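PDB 4TWB: ribose-phosphate pyrophosphokinase from Sulfolobus solfataricus, which makes phosphoribosyl pyrophosphate by moving the pyrophosphoryl group of ATP onto the 1-hydroxyl of ribose 5-phosphate, with AMP as the second product. Local coordinates for residues Met1-Gly6 against Glu49-Gln54; Ala79-Ala84 against Gly117-Val122; His146-Lys151 against Ile279-Ser284; Ile156-Ile161 against Lys208-Val213; Thr241-His246 against Thr264-Asn269. One frame throughout, in Å; residues are numbered along the deposited sequence.

Contact 1. Residues Met1-Gly6 against Glu49-Gln54; sequences MIIIGG and EVLLVQ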
# COMPACT_ATOMS: atom_id res chain seq x y z
N MET A 1 12.66 5.86 26.88
CA MET A 1 12.29 6.31 25.54
C MET A 1 13.32 5.89 24.50
O MET A 1 14.52 6.02 24.73
CB MET A 1 12.17 7.83 25.49
CG MET A 1 10.86 8.37 26.01
SD MET A 1 10.60 10.05 25.41
CE MET A 1 10.30 9.72 23.69
N ILE A 2 12.83 5.39 23.36
CA ILE A 2 13.71 5.14 22.21
C ILE A 2 13.05 5.52 20.89
O ILE A 2 11.82 5.64 20.79
CB ILE A 2 14.18 3.68 22.13
CG1 ILE A 2 13.02 2.75 21.80
CG2 ILE A 2 14.84 3.24 23.43
CD1 ILE A 2 13.46 1.34 21.59
N ILE A 3 13.89 5.73 19.89
CA ILE A 3 13.43 6.12 18.57
C ILE A 3 13.58 4.93 17.66
O ILE A 3 14.67 4.35 17.56
CB ILE A 3 14.29 7.26 17.99
CG1 ILE A 3 14.08 8.55 18.78
CG2 ILE A 3 13.97 7.48 16.53
CD1 ILE A 3 15.10 9.60 18.46
N ILE A 4 12.50 4.55 16.99
CA ILE A 4 12.59 3.51 15.98
C ILE A 4 12.42 4.14 14.62
O ILE A 4 11.39 4.74 14.36
CB ILE A 4 11.52 2.42 16.16
CG1 ILE A 4 11.70 1.71 17.51
CG2 ILE A 4 11.63 1.41 15.03
CD1 ILE A 4 10.58 0.78 17.86
N GLY A 5 13.43 3.98 13.78
CA GLY A 5 13.36 4.47 12.41
C GLY A 5 12.75 3.46 11.45
O GLY A 5 13.28 2.37 11.26
N GLY A 6 11.63 3.84 10.84
CA GLY A 6 10.98 2.97 9.88
C GLY A 6 11.75 2.82 8.59
O GLY A 6 12.94 3.13 8.51
N GLU A 49 9.00 3.49 25.90
CA GLU A 49 8.15 4.42 25.17
C GLU A 49 8.80 4.65 23.81
O GLU A 49 9.99 4.97 23.72
CB GLU A 49 8.03 5.75 25.91
CG GLU A 49 6.93 5.78 26.95
CD GLU A 49 6.88 7.11 27.71
OE1 GLU A 49 5.76 7.63 27.94
OE2 GLU A 49 7.97 7.63 28.07
N VAL A 50 8.03 4.46 22.75
CA VAL A 50 8.63 4.49 21.42
C VAL A 50 8.28 5.74 20.62
O VAL A 50 7.17 6.28 20.69
CB VAL A 50 8.26 3.24 20.62
CG1 VAL A 50 8.95 3.25 19.27
CG2 VAL A 50 8.65 2.01 21.40
N LEU A 51 9.26 6.21 19.86
CA LEU A 51 9.04 7.27 18.90
C LEU A 51 9.32 6.67 17.54
O LEU A 51 10.49 6.51 17.16
CB LEU A 51 9.97 8.45 19.15
CG LEU A 51 9.79 9.24 20.44
CD1 LEU A 51 10.69 10.47 20.44
CD2 LEU A 51 8.34 9.63 20.65
N LEU A 52 8.26 6.33 16.82
CA LEU A 52 8.38 5.75 15.49
C LEU A 52 8.47 6.88 14.46
O LEU A 52 7.60 7.76 14.42
CB LEU A 52 7.16 4.89 15.20
CG LEU A 52 7.25 3.75 14.17
CD1 LEU A 52 5.94 3.71 13.39
CD2 LEU A 52 8.43 3.88 13.24
N VAL A 53 9.51 6.87 13.64
CA VAL A 53 9.59 7.77 12.51
C VAL A 53 9.33 7.03 11.20
O VAL A 53 10.14 6.21 10.77
CB VAL A 53 10.96 8.43 12.44
CG1 VAL A 53 11.05 9.30 11.18
CG2 VAL A 53 11.20 9.26 13.69
N GLN A 54 8.18 7.31 10.58
CA GLN A 54 7.80 6.76 9.28
C GLN A 54 7.11 7.83 8.48
O GLN A 54 5.99 8.23 8.81
CB GLN A 54 6.80 5.60 9.43
CG GLN A 54 7.37 4.23 9.15
CD GLN A 54 7.83 4.06 7.72
OE1 GLN A 54 9.02 4.13 7.43
NE2 GLN A 54 6.89 3.82 6.82
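The two flat side-chain groups, the Glu49 carboxylate and the Gln54 amide, touch segment Met1-Gly6 at opposite ends of the pairing, each through one oxygen. Glu49 OE2 rests 3.6 Å from Met1 CG. Gln54 OE1 comes to 3.3 Å from Gly6 CA, where the lack of a side chain permits the approach, while its hydrogen bonds go onward to Ala8 N and Ser7 OG. Between these ends, strands 2-5 and 49-53 run parallel in the N-terminal sheet, and five backbone bonds zip them, from Ile2 N to Glu49 O (2.9 Å) through to Gly6 N to Val53 O (2.8 Å). On the Ile3 face, Met1 bends at chi3 (70°), bringing CE over the branched end of Leu51, 3.4 Å from Leu51 CD1. An alanine in place of Leu51 would probably leave Met1 CE without its apolar seat and open a gap toward Thr83. On the other face the CG1-CD1 arm of Ile4 crosses Val50 CG1, with helix 60-76 covering Ile4 and Leu52. The five backbone bonds fix the register, and the apolar side chains fill both faces.

Contact 2. Residues Ala79-Ala84 against Gly117-Val122; sequences AKKLTA and GVNTLV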
# COMPACT_ATOMS: atom_id res chain seq x y z
N ALA A 79 5.98 -2.57 23.95
CA ALA A 79 6.11 -1.12 24.11
C ALA A 79 5.03 -0.49 24.99
O ALA A 79 3.87 -0.91 24.95
CB ALA A 79 6.12 -0.45 22.75
N LYS A 80 5.42 0.54 25.75
CA LYS A 80 4.51 1.17 26.72
C LYS A 80 3.64 2.23 26.06
O LYS A 80 2.48 2.46 26.45
CB LYS A 80 5.30 1.79 27.89
CG LYS A 80 4.50 1.95 29.19
CD LYS A 80 4.22 0.60 29.88
CE LYS A 80 3.05 -0.17 29.24
NZ LYS A 80 3.09 -1.66 29.46
N LYS A 81 4.20 2.87 25.05
CA LYS A 81 3.49 3.93 24.33
C LYS A 81 4.08 4.02 22.93
O LYS A 81 5.30 3.92 22.73
CB LYS A 81 3.67 5.26 25.06
CG LYS A 81 2.66 6.34 24.69
CD LYS A 81 3.21 7.72 25.01
CE LYS A 81 2.10 8.75 25.16
NZ LYS A 81 2.65 10.06 25.62
N LEU A 82 3.20 4.19 21.94
CA LEU A 82 3.65 4.35 20.57
C LEU A 82 3.33 5.77 20.13
O LEU A 82 2.16 6.18 20.14
CB LEU A 82 2.96 3.35 19.64
CG LEU A 82 3.78 2.87 18.44
CD1 LEU A 82 2.86 2.74 17.23
CD2 LEU A 82 4.97 3.77 18.12
N THR A 83 4.37 6.50 19.75
CA THR A 83 4.21 7.80 19.13
C THR A 83 4.68 7.68 17.69
O THR A 83 5.86 7.40 17.42
CB THR A 83 5.02 8.88 19.84
OG1 THR A 83 4.45 9.13 21.13
CG2 THR A 83 5.01 10.16 19.03
N ALA A 84 3.76 7.90 16.76
CA ALA A 84 4.09 7.81 15.35
C ALA A 84 4.37 9.18 14.80
O ALA A 84 3.47 10.02 14.73
CB ALA A 84 2.96 7.14 14.59
N GLY A 117 -2.44 0.37 17.02
CA GLY A 117 -1.77 0.71 18.27
C GLY A 117 -1.04 2.04 18.44
O GLY A 117 -0.30 2.21 19.41
N VAL A 118 -1.22 2.98 17.51
CA VAL A 118 -0.61 4.30 17.65
C VAL A 118 -1.35 5.13 18.70
O VAL A 118 -2.57 5.35 18.61
CB VAL A 118 -0.57 5.06 16.31
CG1 VAL A 118 0.03 6.42 16.51
CG2 VAL A 118 0.24 4.29 15.28
N ASN A 119 -0.61 5.59 19.70
CA ASN A 119 -1.20 6.37 20.79
C ASN A 119 -1.20 7.85 20.46
O ASN A 119 -2.20 8.55 20.62
CB ASN A 119 -0.41 6.14 22.08
CG ASN A 119 -0.51 4.72 22.58
OD1 ASN A 119 0.50 4.02 22.71
ND2 ASN A 119 -1.72 4.28 22.86
N THR A 120 -0.05 8.32 19.99
CA THR A 120 0.13 9.72 19.68
C THR A 120 0.62 9.85 18.26
O THR A 120 1.58 9.18 17.87
CB THR A 120 1.14 10.38 20.64
OG1 THR A 120 0.48 10.74 21.86
CG2 THR A 120 1.74 11.62 20.03
N LEU A 121 -0.05 10.71 17.49
CA LEU A 121 0.31 10.98 16.10
C LEU A 121 0.91 12.37 15.91
O LEU A 121 0.30 13.38 16.30
CB LEU A 121 -0.93 10.80 15.22
CG LEU A 121 -0.88 11.24 13.76
CD1 LEU A 121 0.23 10.54 13.03
CD2 LEU A 121 -2.22 10.94 13.10
N VAL A 122 2.10 12.43 15.31
CA VAL A 122 2.79 13.70 15.06
C VAL A 122 2.92 13.94 13.56
O VAL A 122 3.54 13.14 12.86
CB VAL A 122 4.21 13.70 15.65
CG1 VAL A 122 4.86 15.02 15.38
CG2 VAL A 122 4.16 13.43 17.13
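With its CG beside the backbone N (chi1 -65°), Asn119 carries its amide oxygen toward the strand opposite, where OD1 takes the N-H of Leu82 at 2.8 Å. The bond is nearly straight, 171° at the hydrogen, and lies in the amide carbonyl plane on a lone pair of OD1. One residue thereby engages both polar backbone groups of Leu82, because Asn119 N also donates to Leu82 O at 2.9 Å. Thr120 N is a second donor to the same Leu82 O (3.1 Å), so the carbonyl is gripped twice. An alanine at Asn119 is likely to leave the Leu82 N-H without this acceptor, at the very point where the pairing begins. Strands 81-86 and 120-124 are the two parallel strands of a beta-alpha-beta unit whose helix, 105-114, ends in a Schellman motif with Gly117 as its C-prime residue at positive phi. The chain then turns into the sheet. From Thr120 onward the bonding becomes regular: Ala84 N donates to Thr120 O, and Val122 N to Ala84 O. On one face Thr83 and Thr120 lie alongside each other and point the same way, with methyl carbons Thr83 CG2 and Thr120 CG2 3.7 Å apart. The opposite face is apolar. There Val118 uses both branches, CG1 against Ala84 CB at 3.6 Å and CG2 against Leu82 CD1, also at 3.6 Å, while helix 60-76 covers Leu82 through Ala71 and Ile74.

Contact 3. Residues His146-Lys151 against Ile279-Ser284; sequences HQIARK and ITIDVS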
# COMPACT_ATOMS: atom_id res chain seq x y z
N HIS A 146 9.01 28.86 11.76
CA HIS A 146 10.24 29.56 12.13
C HIS A 146 11.42 29.13 11.28
O HIS A 146 12.26 29.96 10.91
CB HIS A 146 10.56 29.45 13.62
CG HIS A 146 11.96 29.88 13.98
ND1 HIS A 146 12.27 31.17 14.37
CD2 HIS A 146 13.12 29.19 14.00
CE1 HIS A 146 13.57 31.24 14.62
NE2 HIS A 146 14.11 30.06 14.40
N GLN A 147 11.51 27.85 10.95
CA GLN A 147 12.67 27.39 10.19
C GLN A 147 12.61 27.88 8.74
O GLN A 147 13.64 28.14 8.12
CB GLN A 147 12.79 25.88 10.22
CG GLN A 147 13.06 25.31 11.58
CD GLN A 147 13.54 23.88 11.49
OE1 GLN A 147 12.86 22.95 11.90
NE2 GLN A 147 14.72 23.69 10.91
N ILE A 148 11.40 27.99 8.21
CA ILE A 148 11.21 28.54 6.88
C ILE A 148 11.50 30.03 6.86
O ILE A 148 12.16 30.54 5.96
CB ILE A 148 9.80 28.25 6.37
CG1 ILE A 148 9.64 26.76 6.10
CG2 ILE A 148 9.50 29.04 5.10
CD1 ILE A 148 8.22 26.35 5.84
N ALA A 149 10.99 30.74 7.86
CA ALA A 149 11.31 32.15 8.02
C ALA A 149 12.83 32.34 8.06
O ALA A 149 13.38 33.07 7.24
CB ALA A 149 10.64 32.71 9.26
N ARG A 150 13.51 31.67 8.98
CA ARG A 150 14.97 31.82 9.07
C ARG A 150 15.65 31.64 7.70
O ARG A 150 16.52 32.42 7.33
CB ARG A 150 15.58 30.90 10.16
CG ARG A 150 17.08 31.17 10.50
CD ARG A 150 17.39 31.26 12.03
NE ARG A 150 17.29 29.99 12.76
CZ ARG A 150 17.48 29.85 14.08
NH1 ARG A 150 17.78 30.90 14.83
NH2 ARG A 150 17.36 28.65 14.66
N LYS A 151 15.23 30.62 6.94
CA LYS A 151 15.88 30.32 5.66
C LYS A 151 15.59 31.38 4.61
O LYS A 151 16.51 31.82 3.92
CB LYS A 151 15.48 28.94 5.12
CG LYS A 151 16.43 28.42 4.03
CD LYS A 151 17.74 27.94 4.65
CE LYS A 151 18.77 27.55 3.62
NZ LYS A 151 20.06 27.13 4.26
N ILE A 279 16.77 23.66 -2.13
CA ILE A 279 17.10 24.02 -0.77
C ILE A 279 16.24 23.20 0.19
O ILE A 279 15.02 23.33 0.21
CB ILE A 279 16.95 25.53 -0.54
CG1 ILE A 279 18.05 26.27 -1.32
CG2 ILE A 279 17.00 25.86 0.94
CD1 ILE A 279 17.95 27.77 -1.24
N THR A 280 16.89 22.33 0.95
CA THR A 280 16.16 21.40 1.80
C THR A 280 16.36 21.70 3.27
O THR A 280 17.45 21.55 3.79
CB THR A 280 16.59 19.93 1.55
OG1 THR A 280 16.27 19.55 0.20
CG2 THR A 280 15.86 19.01 2.51
N ILE A 281 15.28 22.12 3.92
CA ILE A 281 15.30 22.36 5.36
C ILE A 281 15.05 21.07 6.12
O ILE A 281 14.09 20.36 5.84
CB ILE A 281 14.22 23.37 5.76
CG1 ILE A 281 14.44 24.70 5.03
CG2 ILE A 281 14.20 23.56 7.27
CD1 ILE A 281 13.34 25.74 5.29
N ASP A 282 15.92 20.75 7.08
CA ASP A 282 15.71 19.61 7.96
C ASP A 282 14.83 20.07 9.13
O ASP A 282 15.26 20.84 9.98
CB ASP A 282 17.06 19.06 8.45
CG ASP A 282 16.93 18.07 9.60
OD1 ASP A 282 15.79 17.69 9.94
OD2 ASP A 282 17.99 17.69 10.15
N VAL A 283 13.59 19.60 9.14
CA VAL A 283 12.60 20.08 10.08
C VAL A 283 12.58 19.28 11.38
O VAL A 283 11.63 19.41 12.17
CB VAL A 283 11.18 20.03 9.48
CG1 VAL A 283 11.03 21.07 8.39
CG2 VAL A 283 10.87 18.61 8.95
N SER A 284 13.60 18.46 11.61
CA SER A 284 13.70 17.70 12.86
C SER A 284 13.64 18.62 14.08
O SER A 284 12.97 18.32 15.07
CB SER A 284 14.98 16.89 12.89
OG SER A 284 15.12 16.15 11.70
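Gln147 runs alongside Ile281 in the reverse sense, its NE2 and CB near Ile281 CG2, where helix 145-155 packs on strand 279-281, an outermost strand of the parallel sheet in the phosphoribosyltransferase-like domain. The first shell is one hydrogen bond set among hydrocarbon. Gln147 NE2 donates to Asp282 O at 3.0 Å, reaching the carbonyl from 38° above its plane. Ile281 CD1 packs against the helix backbone, 3.7 Å from Gln147 O and 3.9 Å from Lys151 CB, and its side chain meets that of Ile148 at about a right angle. Further along, Lys151 bends at chi2 (75°), which lays its aliphatic chain over Ile279 with CE 3.6 Å from Ile279 CG2. The second shell fixes these groups. The other end of the Gln147 amide, OE1, is bonded to Ser286 OG, so both amide atoms have partners and its rotation is set. Ile266 of the neighbouring strand 262-268 touches both Ile279 and Ile281, and Asn269 OD1 receives Val283 N, the N-cap residue of helix 284-289. The carbonyl that Gln147 binds belongs to an Asx turn: Asp282 OD1 accepts the backbone N of Ser284 at 2.9 Å, met from above the carboxylate plane.

Contact 4. Residues Ile156-Ile161 against Lys208-Val213; sequences IEDPFI and KGKDVV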
# COMPACT_ATOMS: atom_id res chain seq x y z
N ILE A 156 16.92 35.50 0.83
CA ILE A 156 16.15 36.49 0.10
C ILE A 156 16.30 37.90 0.66
O ILE A 156 15.93 38.17 1.81
CB ILE A 156 14.68 36.07 -0.01
CG1 ILE A 156 14.63 34.65 -0.59
CG2 ILE A 156 13.90 37.07 -0.85
CD1 ILE A 156 13.48 34.39 -1.50
N GLU A 157 16.88 38.77 -0.16
CA GLU A 157 17.07 40.17 0.19
C GLU A 157 15.81 40.94 -0.19
O GLU A 157 15.46 41.03 -1.36
CB GLU A 157 18.27 40.70 -0.59
CG GLU A 157 18.90 41.96 -0.03
CD GLU A 157 20.08 42.43 -0.86
OE1 GLU A 157 20.10 42.13 -2.07
OE2 GLU A 157 20.98 43.11 -0.31
N ASP A 158 15.12 41.49 0.80
CA ASP A 158 13.86 42.21 0.57
C ASP A 158 12.73 41.25 0.12
O ASP A 158 12.32 41.27 -1.05
CB ASP A 158 14.05 43.35 -0.45
CG ASP A 158 12.88 44.32 -0.49
OD1 ASP A 158 12.64 44.92 -1.56
OD2 ASP A 158 12.19 44.47 0.54
N PRO A 159 12.23 40.43 1.05
CA PRO A 159 11.22 39.43 0.74
C PRO A 159 9.80 39.97 0.78
O PRO A 159 9.43 40.70 1.68
CB PRO A 159 11.38 38.41 1.87
CG PRO A 159 12.52 38.91 2.73
CD PRO A 159 12.64 40.35 2.45
N PHE A 160 9.01 39.61 -0.22
CA PHE A 160 7.57 39.75 -0.13
C PHE A 160 6.98 38.33 -0.12
O PHE A 160 7.34 37.49 -0.93
CB PHE A 160 7.02 40.56 -1.30
CG PHE A 160 5.54 40.82 -1.22
CD1 PHE A 160 5.05 42.01 -0.72
CD2 PHE A 160 4.64 39.85 -1.63
CE1 PHE A 160 3.70 42.24 -0.64
CE2 PHE A 160 3.29 40.07 -1.55
CZ PHE A 160 2.82 41.27 -1.06
N ILE A 161 6.07 38.06 0.80
CA ILE A 161 5.55 36.71 0.93
C ILE A 161 4.13 36.57 0.40
O ILE A 161 3.19 37.16 0.92
CB ILE A 161 5.68 36.21 2.36
CG1 ILE A 161 7.13 35.81 2.60
CG2 ILE A 161 4.76 35.04 2.61
CD1 ILE A 161 7.57 35.96 4.02
N LYS A 208 5.62 45.17 -6.32
CA LYS A 208 6.40 45.90 -7.31
C LYS A 208 7.86 45.99 -6.87
O LYS A 208 8.17 46.54 -5.81
CB LYS A 208 5.80 47.30 -7.48
CG LYS A 208 6.30 48.10 -8.67
CD LYS A 208 5.43 47.88 -9.90
CE LYS A 208 5.97 48.65 -11.10
NZ LYS A 208 5.24 48.32 -12.35
N GLY A 209 8.75 45.41 -7.67
CA GLY A 209 10.18 45.50 -7.44
C GLY A 209 10.75 44.65 -6.32
O GLY A 209 11.96 44.71 -6.05
N LYS A 210 9.90 43.86 -5.68
CA LYS A 210 10.33 43.03 -4.54
C LYS A 210 10.66 41.58 -4.93
O LYS A 210 10.22 41.09 -5.96
CB LYS A 210 9.27 43.06 -3.43
CG LYS A 210 9.04 44.44 -2.85
CD LYS A 210 8.55 44.37 -1.42
CE LYS A 210 8.31 45.76 -0.83
NZ LYS A 210 9.54 46.62 -0.90
N ASP A 211 11.45 40.92 -4.09
CA ASP A 211 11.78 39.50 -4.27
C ASP A 211 10.70 38.61 -3.67
O ASP A 211 10.74 38.30 -2.48
CB ASP A 211 13.11 39.17 -3.60
CG ASP A 211 14.30 39.58 -4.42
OD1 ASP A 211 14.20 39.59 -5.66
OD2 ASP A 211 15.36 39.89 -3.84
N VAL A 212 9.75 38.18 -4.49
CA VAL A 212 8.60 37.43 -4.00
C VAL A 212 8.90 35.97 -3.65
O VAL A 212 9.70 35.31 -4.33
CB VAL A 212 7.45 37.48 -5.00
CG1 VAL A 212 6.29 36.61 -4.53
CG2 VAL A 212 7.01 38.91 -5.21
N VAL A 213 8.28 35.49 -2.58
CA VAL A 213 8.37 34.09 -2.19
C VAL A 213 6.96 33.54 -2.08
O VAL A 213 6.18 33.98 -1.24
CB VAL A 213 9.05 33.92 -0.83
CG1 VAL A 213 9.21 32.45 -0.50
CG2 VAL A 213 10.39 34.60 -0.84
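Backbone hydrogen bonds join Asp158 and Phe160 to Asp211 and Val213 in parallel register. Asp211 N donates to Asp158 O at 3.2 Å, Phe160 N to Asp211 O at 3.1 Å and Val213 N to Phe160 O at 2.8 Å. CA-H...O contacts lie between them, as from Val212 CA to Phe160 O (3.3 Å). The charged pair lies at the exposed end of the pairing. Asp158 crosses Lys210 at about a right angle, and Lys210 bends at its last torsion (chi4 -57°), setting NZ 3.6 Å from Asp158 OD1 in a long salt bridge. These strands, 159-163 and 211-216, are neighbours in the parallel sheet of the phosphoribosyltransferase-like domain. Strand 211-216 runs on to Asp216, predicted to bind ribose 5-phosphate, and is followed shortly by Ser220-Thr224, which do bind it; this fits the usual place of the PRPP-binding loop in this family. Among the polar side chains, Asp211 has its OD1 bonded to Ser239 OG in the next strand, while its OD2 lies 2.7 Å from Glu157 O. The remaining contacts are between carbons. Ile156 CG2 meets the methylene of the aspartate, Asp211 CB, at 3.5 Å, and the aliphatic part of Lys210 packs on Phe160, CB to CB at 4.0 Å. Purely apolar pairs are Phe160 CB with Val212 CG2 and Ile161 CG1 with Val213 CB. The Phe160 ring leads outward from this strand pair to Pro182 and Leu207; on the other face helix 145-155 covers Pro159 and Val213 through Ile152.

Contact 5. Residues Thr241-His246 against Thr264-Asn269; sequences TAAAIH and TLIGTN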
# COMPACT_ATOMS: atom_id res chain seq x y z
N THR A 241 10.56 33.16 -5.90
CA THR A 241 11.03 31.93 -5.30
C THR A 241 9.81 31.17 -4.81
O THR A 241 8.81 31.77 -4.42
CB THR A 241 11.97 32.21 -4.12
OG1 THR A 241 13.16 32.84 -4.59
CG2 THR A 241 12.35 30.92 -3.43
N ALA A 242 9.87 29.84 -4.86
CA ALA A 242 8.76 29.02 -4.39
C ALA A 242 9.18 28.16 -3.21
O ALA A 242 10.28 27.61 -3.19
CB ALA A 242 8.20 28.17 -5.51
N ALA A 243 8.30 28.06 -2.22
CA ALA A 243 8.58 27.29 -1.01
C ALA A 243 7.37 26.49 -0.57
O ALA A 243 6.24 26.97 -0.58
CB ALA A 243 9.03 28.23 0.10
N ALA A 244 7.59 25.25 -0.18
CA ALA A 244 6.54 24.45 0.42
C ALA A 244 7.13 23.51 1.46
O ALA A 244 8.31 23.18 1.41
CB ALA A 244 5.80 23.67 -0.64
N ILE A 245 6.31 23.08 2.40
CA ILE A 245 6.76 22.09 3.37
C ILE A 245 6.98 20.72 2.68
O ILE A 245 8.04 20.10 2.81
CB ILE A 245 5.79 21.97 4.57
CG1 ILE A 245 5.81 23.25 5.41
CG2 ILE A 245 6.13 20.78 5.43
CD1 ILE A 245 5.00 24.42 4.84
N HIS A 246 5.98 20.28 1.92
CA HIS A 246 6.04 19.01 1.21
C HIS A 246 6.25 19.22 -0.29
O HIS A 246 5.34 19.61 -1.00
CB HIS A 246 4.76 18.21 1.44
CG HIS A 246 4.37 18.12 2.88
ND1 HIS A 246 5.13 17.44 3.81
CD2 HIS A 246 3.31 18.63 3.56
CE1 HIS A 246 4.55 17.54 5.00
NE2 HIS A 246 3.45 18.26 4.87
N THR A 264 14.56 29.72 -7.44
CA THR A 264 14.94 28.89 -6.31
C THR A 264 13.75 28.08 -5.82
O THR A 264 12.61 28.53 -5.90
CB THR A 264 15.46 29.76 -5.15
OG1 THR A 264 16.38 30.74 -5.65
CG2 THR A 264 16.16 28.91 -4.11
N LEU A 265 14.02 26.88 -5.31
CA LEU A 265 12.99 26.05 -4.70
C LEU A 265 13.34 25.69 -3.26
O LEU A 265 14.42 25.15 -3.01
CB LEU A 265 12.78 24.77 -5.48
CG LEU A 265 11.81 24.87 -6.65
CD1 LEU A 265 11.57 23.50 -7.21
CD2 LEU A 265 10.51 25.49 -6.19
N ILE A 266 12.43 25.98 -2.34
CA ILE A 266 12.64 25.65 -0.93
C ILE A 266 11.64 24.61 -0.46
O ILE A 266 10.43 24.80 -0.58
CB ILE A 266 12.50 26.86 -0.03
CG1 ILE A 266 13.62 27.86 -0.30
CG2 ILE A 266 12.54 26.43 1.41
CD1 ILE A 266 13.35 29.23 0.30
N GLY A 267 12.17 23.51 0.08
CA GLY A 267 11.35 22.47 0.66
C GLY A 267 11.96 21.94 1.94
O GLY A 267 12.93 22.49 2.46
N THR A 268 11.38 20.85 2.45
CA THR A 268 11.86 20.22 3.67
C THR A 268 11.98 18.72 3.50
O THR A 268 11.53 18.15 2.49
CB THR A 268 10.92 20.48 4.87
OG1 THR A 268 9.92 19.46 4.92
CG2 THR A 268 10.26 21.81 4.76
N ASN A 269 12.56 18.07 4.51
CA ASN A 269 12.79 16.65 4.47
C ASN A 269 11.64 15.81 5.05
O ASN A 269 11.87 14.75 5.64
CB ASN A 269 14.13 16.29 5.12
CG ASN A 269 14.19 16.65 6.60
OD1 ASN A 269 13.39 17.44 7.09
ND2 ASN A 269 15.14 16.05 7.32
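Thr268 lies alongside Ile245, and each of its side-chain atoms meets that residue. CB sits 3.6 Å from Ile245 O. From it CG2 branches off to 3.4 Å from the same oxygen and 3.8 Å from Ile245 CA. OG1, held by chi1 (88°) in the crowded position between its own backbone N and carbonyl carbon, ends 2.9 Å from Ile245 O and donates to it, tilted 27° from the carbonyl plane. OG1 also receives Thr270 N, so the hydroxyl is used in both directions. Thr268 N adds a weak bond to Ile245 O. Before this point strands 239-244 and 262-268 pair as regular parallel neighbours in the phosphoribosyltransferase-like sheet. Ile266 N donates to Ala242 O at 2.8 Å and Ala244 N to Ile266 O at 2.9 Å; Ala243 CB packs on Ile266 CB at 3.7 Å. At Ile245 the first strand turns a corner, near the ribose 5-phosphate site: the side chain of Ala244 is about 5 Å from that of Asp216, predicted to bind this substrate. The chemistry implies that a threonine hydroxyl takes up the carbonyl of the corner residue where regular strand pairing gives out.

How the contacts relate
Contacts 1 and 2 share the N-terminal sheet, where Leu52 N probably bonds to Thr83 O between adjacent strands. Contacts 3, 4 and 5 all reach the second sheet. Contact 5 lies about 10 Å from the chain centre and joins the other two: Val212 O probably accepts Thr241 N on one side, Gly267 O probably accepts Ile281 N on the other. Contacts 1, 2, 4 and 5 are parallel strand pairs and mostly buried; contact 3 is helix on strand, only partly buried, and carries one side-chain hydrogen bond instead of a ladder. A salt bridge joins the two segments in contact 4, at its exposed end, whereas contact 5, closest to the ribose 5-phosphate site, is alanine-rich.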